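Local coordinates for Alr3699 protein (Nostoc sp., PDB 4XSO) that is of undescribed function but belongs to the GT-B clan of glycosyltransferases, folding into two domains that are each built round a parallel beta-sheet, at residues G16-A21 against K47-Q52; C24-A29 against H53-E58; K30-R35 against Q376-L381. All blocks are in the same frame, centred on the assembly; numbering follows the deposited sequence.

How the contacts relate
All three contacts involve the N-terminal sheet domain; their first segments follow one another along the chain after strand 9-13. Contact 1, partly buried, joins the loop before helix 20-29 to helix 45-52 through one tight proline-leucine touch. Contact 2 is buried and has the largest interface of the three: the C-terminal half of helix 20-29 meets the turn that ends helix 45-52, aliphatic groups and a histidine face doing the work. These two share helix 20-29 and lie about 8 Å apart between centres. Contact 3, also buried, differs in kind, because the loop after helix 20-29 meets the C-terminal helix 370-382 through the hydroxyl end of a tyrosine.

Contact 1: G16-A21 against K47-Q52; sequences GKPGGA and KTLLEQ
Leu49 leans from its helix onto Pro18, and its side chain can be followed outward. CB and CG act as the arm: CG lies anti to the carbonyl carbon (chi1 -62°), and CD1 then continues anti to CA (chi2 175°), so that this methyl has the full reach of the chain. CD1 does the touching. It presses on CB of Pro18 at 3.5 Å, closer than carbon atoms usually pack, and its distance to CG of Pro18 is 3.9 Å. The two side chains cross at about a right angle, one methyl of a branched side chain against the CB-CG side of a rigid ring. Proline suits this place because its apolar ring is fixed to a backbone bent sharply in an inverse gamma turn, closed by Gly19 N to Lys17 O at 2.8 Å. Gly19 then serves as N-cap of helix 20-29. Beside the apolar touch the backbones also draw near, and a backbone hydrogen bond joins Gly16 to Phe46, the residue before Lys47. Lys47 sends its ammonium group away along its own helix, where NZ forms a salt bridge with OE2 of Glu51 at 3.2 Å, one helical turn on and on the syn side of the carboxylate but 24° out of its plane. The contact thus ties the loop between strand 9-13 and helix 20-29 to helix 45-52. Pro18 also rests on Leu23 of helix 20-29, while Lys47 and Leu50 pack on Val57 of strand 57-59.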
# COMPACT_ATOMS: atom_id res chain seq x y z
N GLY A 16 -5.07 -17.56 8.96
CA GLY A 16 -6.12 -18.59 8.94
C GLY A 16 -6.10 -19.60 10.09
O GLY A 16 -7.02 -20.41 10.20
N LYS A 17 -5.10 -19.52 10.98
CA LYS A 17 -4.91 -20.50 12.06
C LYS A 17 -5.13 -19.92 13.44
O LYS A 17 -4.70 -18.78 13.73
CB LYS A 17 -3.49 -21.05 11.99
CG LYS A 17 -3.24 -21.98 10.81
CD LYS A 17 -1.82 -22.53 10.81
CE LYS A 17 -0.85 -21.52 10.22
NZ LYS A 17 -1.14 -21.29 8.77
N PRO A 18 -5.79 -20.67 14.32
CA PRO A 18 -6.08 -20.07 15.61
C PRO A 18 -4.88 -20.03 16.60
O PRO A 18 -4.90 -20.72 17.61
CB PRO A 18 -7.22 -20.96 16.14
CG PRO A 18 -6.98 -22.31 15.47
CD PRO A 18 -6.57 -21.93 14.09
N GLY A 19 -3.89 -19.17 16.36
CA GLY A 19 -2.84 -18.92 17.37
C GLY A 19 -3.33 -18.11 18.56
O GLY A 19 -4.53 -17.79 18.68
N GLY A 20 -2.42 -17.71 19.44
CA GLY A 20 -2.84 -16.99 20.64
C GLY A 20 -3.60 -15.69 20.34
O GLY A 20 -4.65 -15.43 20.92
N ALA A 21 -3.08 -14.93 19.39
CA ALA A 21 -3.65 -13.67 19.01
C ALA A 21 -5.09 -13.84 18.41
O ALA A 21 -5.97 -13.06 18.67
CB ALA A 21 -2.73 -12.99 18.02
N LYS A 47 -11.24 -19.15 10.54
CA LYS A 47 -12.41 -18.71 9.86
C LYS A 47 -13.59 -19.49 10.37
O LYS A 47 -14.64 -18.91 10.74
CB LYS A 47 -12.25 -18.98 8.36
CG LYS A 47 -13.50 -18.49 7.60
CD LYS A 47 -13.29 -18.51 6.13
CE LYS A 47 -14.38 -17.79 5.37
NZ LYS A 47 -15.38 -18.73 4.82
N THR A 48 -13.41 -20.81 10.41
CA THR A 48 -14.48 -21.72 10.93
C THR A 48 -14.85 -21.38 12.39
O THR A 48 -16.07 -21.23 12.72
CB THR A 48 -14.11 -23.24 10.68
OG1 THR A 48 -13.75 -23.41 9.31
CG2 THR A 48 -15.31 -24.14 10.94
N LEU A 49 -13.83 -21.18 13.23
CA LEU A 49 -14.08 -20.82 14.65
C LEU A 49 -14.84 -19.48 14.79
O LEU A 49 -15.71 -19.35 15.67
CB LEU A 49 -12.82 -20.69 15.50
CG LEU A 49 -11.88 -21.88 15.75
CD1 LEU A 49 -10.65 -21.40 16.54
CD2 LEU A 49 -12.60 -23.02 16.51
N LEU A 50 -14.53 -18.51 13.90
CA LEU A 50 -15.24 -17.23 13.89
C LEU A 50 -16.70 -17.46 13.51
O LEU A 50 -17.59 -16.99 14.17
CB LEU A 50 -14.57 -16.25 12.92
CG LEU A 50 -13.24 -15.67 13.44
CD1 LEU A 50 -12.45 -15.07 12.28
CD2 LEU A 50 -13.57 -14.63 14.51
N GLU A 51 -16.94 -18.25 12.49
CA GLU A 51 -18.30 -18.58 12.10
C GLU A 51 -19.05 -19.31 13.23
O GLU A 51 -20.18 -18.93 13.61
CB GLU A 51 -18.26 -19.44 10.83
CG GLU A 51 -17.89 -18.66 9.57
CD GLU A 51 -17.51 -19.57 8.41
OE1 GLU A 51 -17.32 -20.79 8.62
OE2 GLU A 51 -17.32 -19.06 7.30
N GLN A 52 -18.38 -20.25 13.87
CA GLN A 52 -18.99 -20.94 15.02
C GLN A 52 -19.40 -19.97 16.11
O GLN A 52 -20.25 -20.28 16.93
CB GLN A 52 -18.02 -21.97 15.62
CG GLN A 52 -17.65 -23.11 14.63
CD GLN A 52 -16.73 -24.16 15.25
OE1 GLN A 52 -16.20 -23.96 16.34
NE2 GLN A 52 -16.54 -25.29 14.54

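Contact 2: C24-A29 against H53-E58; sequences CLIDIA and HHIPVE
Ile26 sets its CG2 methyl squarely over one face of the His53 ring, a CH-pi contact in which CG2 is 3.9 Å from the ring centroid and only 4° off the ring normal. The isoleucine conformation explains the choice of branch: CG2 stands anti to the backbone N, while CG1 takes the other direction, anti to the carbonyl carbon (chi1 -60°). A beta-branched residue can therefore serve two neighbours at once: its CG1-CD1 branch meets Leu50, and the side chain also touches Phe46. The imidazole has its ring turned about perpendicular to the CA-CB-CG plane (chi2 95°), which presents a flat face to the methyl. ND1 is hydrogen-bonded to Leu49 O, one turn back in the preceding helix, a bond that should limit rotation of the ring about CB-CG.

Ile55 makes the second half of the contact. Its CG1-CD1 branch is extended, CD1 being anti to CA, and brings that methyl against helix 20-29. There CD1 lies 4.2 Å from CB of Ala29 and 4.4 Å from CG2 of Ile26. Alanine suits this position because its short side chain lets the isoleucine come close to the helix backbone, with Ile55 CD1 3.9 Å from Ile26 O.

His54, with positive phi, is the C' residue of a Schellman motif that ends helix 45-52 and turns the chain toward strand 57-59. Helix 20-29 packs against this turn through Ile26 and Ala29, while Ala29 and Ile28 rest on Phe11 of strand 9-13 and Ile55 on Val38 of strand 36-40.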
# COMPACT_ATOMS: atom_id res chain seq x y z
N CYS A 24 -7.55 -14.69 21.17
CA CYS A 24 -7.84 -13.45 21.91
C CYS A 24 -8.82 -12.56 21.10
O CYS A 24 -9.72 -11.96 21.66
CB CYS A 24 -6.56 -12.68 22.27
SG CYS A 24 -6.78 -11.23 23.34
N LEU A 25 -8.66 -12.53 19.77
CA LEU A 25 -9.53 -11.74 18.90
C LEU A 25 -10.99 -12.25 18.95
O LEU A 25 -11.91 -11.45 18.91
CB LEU A 25 -8.94 -11.73 17.49
CG LEU A 25 -9.73 -10.90 16.43
CD1 LEU A 25 -9.73 -9.44 16.82
CD2 LEU A 25 -9.16 -11.06 15.02
N ILE A 26 -11.21 -13.55 19.15
CA ILE A 26 -12.59 -14.06 19.34
C ILE A 26 -13.29 -13.26 20.46
O ILE A 26 -14.40 -12.72 20.30
CB ILE A 26 -12.64 -15.58 19.71
CG1 ILE A 26 -12.01 -16.46 18.62
CG2 ILE A 26 -14.06 -16.04 20.01
CD1 ILE A 26 -12.46 -16.14 17.23
N ASP A 27 -12.59 -13.22 21.60
CA ASP A 27 -13.03 -12.57 22.82
C ASP A 27 -13.14 -11.06 22.68
O ASP A 27 -14.13 -10.42 23.16
CB ASP A 27 -12.05 -12.93 23.99
CG ASP A 27 -12.15 -14.43 24.41
OD1 ASP A 27 -13.26 -15.01 24.35
OD2 ASP A 27 -11.10 -15.04 24.73
N ILE A 28 -12.20 -10.47 21.96
CA ILE A 28 -12.26 -8.99 21.74
C ILE A 28 -13.46 -8.62 20.84
O ILE A 28 -14.17 -7.69 21.13
CB ILE A 28 -10.95 -8.50 21.13
CG1 ILE A 28 -9.77 -8.64 22.09
CG2 ILE A 28 -11.06 -7.07 20.71
CD1 ILE A 28 -8.44 -8.72 21.35
N ALA A 29 -13.71 -9.42 19.81
CA ALA A 29 -14.72 -9.19 18.80
C ALA A 29 -16.18 -9.53 19.17
O ALA A 29 -17.14 -8.88 18.68
CB ALA A 29 -14.31 -9.93 17.56
N HIS A 53 -18.75 -18.82 16.18
CA HIS A 53 -19.07 -17.84 17.19
C HIS A 53 -19.93 -16.70 16.64
O HIS A 53 -20.09 -15.71 17.30
CB HIS A 53 -17.78 -17.28 17.81
CG HIS A 53 -17.13 -18.20 18.81
ND1 HIS A 53 -16.12 -19.09 18.47
CD2 HIS A 53 -17.33 -18.35 20.14
CE1 HIS A 53 -15.72 -19.73 19.55
NE2 HIS A 53 -16.44 -19.31 20.58
N HIS A 54 -20.50 -16.86 15.44
CA HIS A 54 -21.34 -15.84 14.78
C HIS A 54 -20.61 -14.51 14.50
O HIS A 54 -21.24 -13.45 14.40
CB HIS A 54 -22.71 -15.62 15.49
CG HIS A 54 -23.43 -16.90 15.77
ND1 HIS A 54 -24.06 -17.62 14.77
CD2 HIS A 54 -23.56 -17.62 16.90
CE1 HIS A 54 -24.53 -18.74 15.28
NE2 HIS A 54 -24.25 -18.76 16.58
N ILE A 55 -19.30 -14.58 14.30
CA ILE A 55 -18.54 -13.39 14.02
C ILE A 55 -18.36 -13.33 12.52
O ILE A 55 -17.75 -14.20 11.94
CB ILE A 55 -17.22 -13.36 14.76
CG1 ILE A 55 -17.48 -13.35 16.23
CG2 ILE A 55 -16.41 -12.08 14.46
CD1 ILE A 55 -16.24 -13.63 17.03
N PRO A 56 -18.83 -12.23 11.90
CA PRO A 56 -18.68 -12.17 10.47
C PRO A 56 -17.20 -12.23 10.10
O PRO A 56 -16.37 -11.57 10.75
CB PRO A 56 -19.32 -10.87 10.08
CG PRO A 56 -20.24 -10.52 11.21
CD PRO A 56 -19.55 -11.08 12.44
N VAL A 57 -16.92 -12.95 9.02
CA VAL A 57 -15.52 -13.16 8.60
C VAL A 57 -15.48 -13.18 7.10
O VAL A 57 -16.42 -13.64 6.45
CB VAL A 57 -14.83 -14.40 9.24
CG1 VAL A 57 -15.57 -15.64 8.92
CG2 VAL A 57 -13.39 -14.55 8.73
N GLU A 58 -14.40 -12.61 6.57
CA GLU A 58 -14.13 -12.54 5.14
C GLU A 58 -12.64 -12.76 4.92
O GLU A 58 -11.77 -12.31 5.73
CB GLU A 58 -14.47 -11.16 4.55
CG GLU A 58 -14.34 -11.12 3.02
CD GLU A 58 -15.00 -9.90 2.38
OE1 GLU A 58 -15.73 -9.17 3.10
OE2 GLU A 58 -14.78 -9.66 1.17

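Contact 3: K30-R35 against Q376-L381; sequences KPYRDR and QIAETL
Tyr32 reaches from its loop to segment 376-381 of helix 370-382 with the far end of its ring, and the hydroxyl makes the closest approaches. OH lies 3.6 Å from CA of Ala378 and 3.7 Å from its CB, so the phenol end sits against the helix backbone itself. Alanine fits there, since a small side chain allows the oxygen to come down to the alpha carbon. On the next turn Leu381 supplies a more reaching group: CG is anti to the carbonyl carbon (chi1 -70°) and the extended CD1 comes obliquely to the ring, 4.0 Å from Tyr32 OH and 4.3 Å from Tyr32 CZ. Ile377 adds a looser touch through CG2. The long, stiff tyrosine thus carries its hydroxyl from the loop to the helix, and the contact is one of van der Waals packing.

Within its own loop the ring is well braced. Pro31 CB lies over one face toward the rim, and the guanidinium of Arg35 sits at the ring edge. That edge is directed at the guanidinium face, with Tyr32 CD1 over its centre and 3.5 Å above the plane of the Arg35 group. A type I turn, with Arg35 N bonded to Tyr32 O at 2.7 Å, brings these two residues together; Arg35 NH1 is held by Met7 O.

The helix belongs to the C-terminal end of the chain, which in GT-B proteins commonly crosses back to the N-terminal domain. Here helix 370-382 lies against the loop joining helix 20-29 to strand 36-40, with Tyr32 and Leu381 both resting on Ile9 of strand 9-13.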
# COMPACT_ATOMS: atom_id res chain seq x y z
N LYS A 30 -16.39 -10.48 20.08
CA LYS A 30 -17.73 -10.94 20.37
C LYS A 30 -18.71 -9.86 20.76
O LYS A 30 -19.82 -9.90 20.28
CB LYS A 30 -17.77 -12.07 21.44
CG LYS A 30 -17.83 -13.48 20.83
CD LYS A 30 -18.08 -14.60 21.85
CE LYS A 30 -16.83 -14.97 22.65
NZ LYS A 30 -16.98 -16.22 23.44
N PRO A 31 -18.29 -8.90 21.63
CA PRO A 31 -19.17 -7.82 22.02
C PRO A 31 -19.58 -6.95 20.84
O PRO A 31 -20.54 -6.16 20.96
CB PRO A 31 -18.34 -7.00 23.02
CG PRO A 31 -17.31 -7.94 23.51
CD PRO A 31 -17.03 -8.89 22.39
N TYR A 32 -18.86 -7.09 19.72
CA TYR A 32 -19.07 -6.15 18.58
C TYR A 32 -19.60 -6.92 17.38
O TYR A 32 -19.71 -6.37 16.27
CB TYR A 32 -17.74 -5.45 18.18
CG TYR A 32 -17.21 -4.67 19.31
CD1 TYR A 32 -17.76 -3.42 19.61
CD2 TYR A 32 -16.13 -5.15 20.06
CE1 TYR A 32 -17.32 -2.66 20.69
CE2 TYR A 32 -15.66 -4.40 21.14
CZ TYR A 32 -16.25 -3.17 21.45
OH TYR A 32 -15.83 -2.48 22.56
N ARG A 33 -19.99 -8.17 17.59
CA ARG A 33 -20.25 -9.01 16.50
C ARG A 33 -21.47 -8.59 15.66
O ARG A 33 -21.57 -9.10 14.56
CB ARG A 33 -20.26 -10.49 16.89
CG ARG A 33 -21.52 -10.95 17.53
CD ARG A 33 -21.40 -12.39 17.90
NE ARG A 33 -22.68 -12.85 18.39
CZ ARG A 33 -22.88 -14.02 18.99
NH1 ARG A 33 -24.11 -14.34 19.37
NH2 ARG A 33 -21.88 -14.88 19.18
N ASP A 34 -22.36 -7.72 16.14
CA ASP A 34 -23.44 -7.19 15.28
C ASP A 34 -22.99 -5.96 14.47
O ASP A 34 -23.72 -5.42 13.65
CB ASP A 34 -24.61 -6.78 16.13
CG ASP A 34 -24.19 -5.87 17.30
OD1 ASP A 34 -22.98 -5.80 17.74
OD2 ASP A 34 -25.08 -5.19 17.76
N ARG A 35 -21.76 -5.52 14.68
CA ARG A 35 -21.28 -4.33 14.01
C ARG A 35 -19.76 -4.46 13.72
O ARG A 35 -18.98 -3.48 13.84
CB ARG A 35 -21.60 -3.08 14.86
CG ARG A 35 -20.97 -3.06 16.26
CD ARG A 35 -21.63 -1.99 17.12
NE ARG A 35 -21.35 -1.99 18.56
CZ ARG A 35 -20.53 -1.19 19.24
NH1 ARG A 35 -19.77 -0.26 18.69
NH2 ARG A 35 -20.43 -1.35 20.51
N GLN A 376 -12.29 -2.27 29.62
CA GLN A 376 -11.09 -1.49 29.30
C GLN A 376 -10.98 -1.24 27.78
O GLN A 376 -10.72 -0.11 27.30
CB GLN A 376 -9.87 -2.27 29.79
CG GLN A 376 -9.77 -2.22 31.27
CD GLN A 376 -8.68 -3.11 31.80
OE1 GLN A 376 -7.79 -3.59 31.05
NE2 GLN A 376 -8.73 -3.36 33.09
N ILE A 377 -11.15 -2.29 26.99
CA ILE A 377 -11.14 -2.11 25.55
C ILE A 377 -12.20 -1.08 25.08
O ILE A 377 -11.89 -0.16 24.32
CB ILE A 377 -11.30 -3.49 24.85
CG1 ILE A 377 -10.04 -4.35 25.10
CG2 ILE A 377 -11.54 -3.31 23.38
CD1 ILE A 377 -10.11 -5.75 24.51
N ALA A 378 -13.45 -1.24 25.54
CA ALA A 378 -14.56 -0.35 25.15
C ALA A 378 -14.24 1.11 25.56
O ALA A 378 -14.37 2.01 24.76
CB ALA A 378 -15.85 -0.78 25.84
N GLU A 379 -13.78 1.32 26.79
CA GLU A 379 -13.39 2.67 27.23
C GLU A 379 -12.28 3.20 26.39
O GLU A 379 -12.30 4.37 25.94
CB GLU A 379 -12.99 2.70 28.71
CG GLU A 379 -14.25 2.40 29.54
CD GLU A 379 -14.11 2.42 31.07
OE1 GLU A 379 -13.06 2.82 31.60
OE2 GLU A 379 -15.09 2.01 31.74
N THR A 380 -11.31 2.36 26.10
CA THR A 380 -10.20 2.86 25.31
C THR A 380 -10.68 3.21 23.86
O THR A 380 -10.29 4.21 23.31
CB THR A 380 -9.04 1.88 25.36
OG1 THR A 380 -8.66 1.64 26.74
CG2 THR A 380 -7.88 2.47 24.63
N LEU A 381 -11.56 2.41 23.25
CA LEU A 381 -12.13 2.74 21.94
C LEU A 381 -12.99 4.03 21.95
O LEU A 381 -12.92 4.83 21.02
CB LEU A 381 -12.92 1.58 21.38
CG LEU A 381 -12.00 0.41 20.99
CD1 LEU A 381 -12.83 -0.77 20.58
CD2 LEU A 381 -10.98 0.80 19.91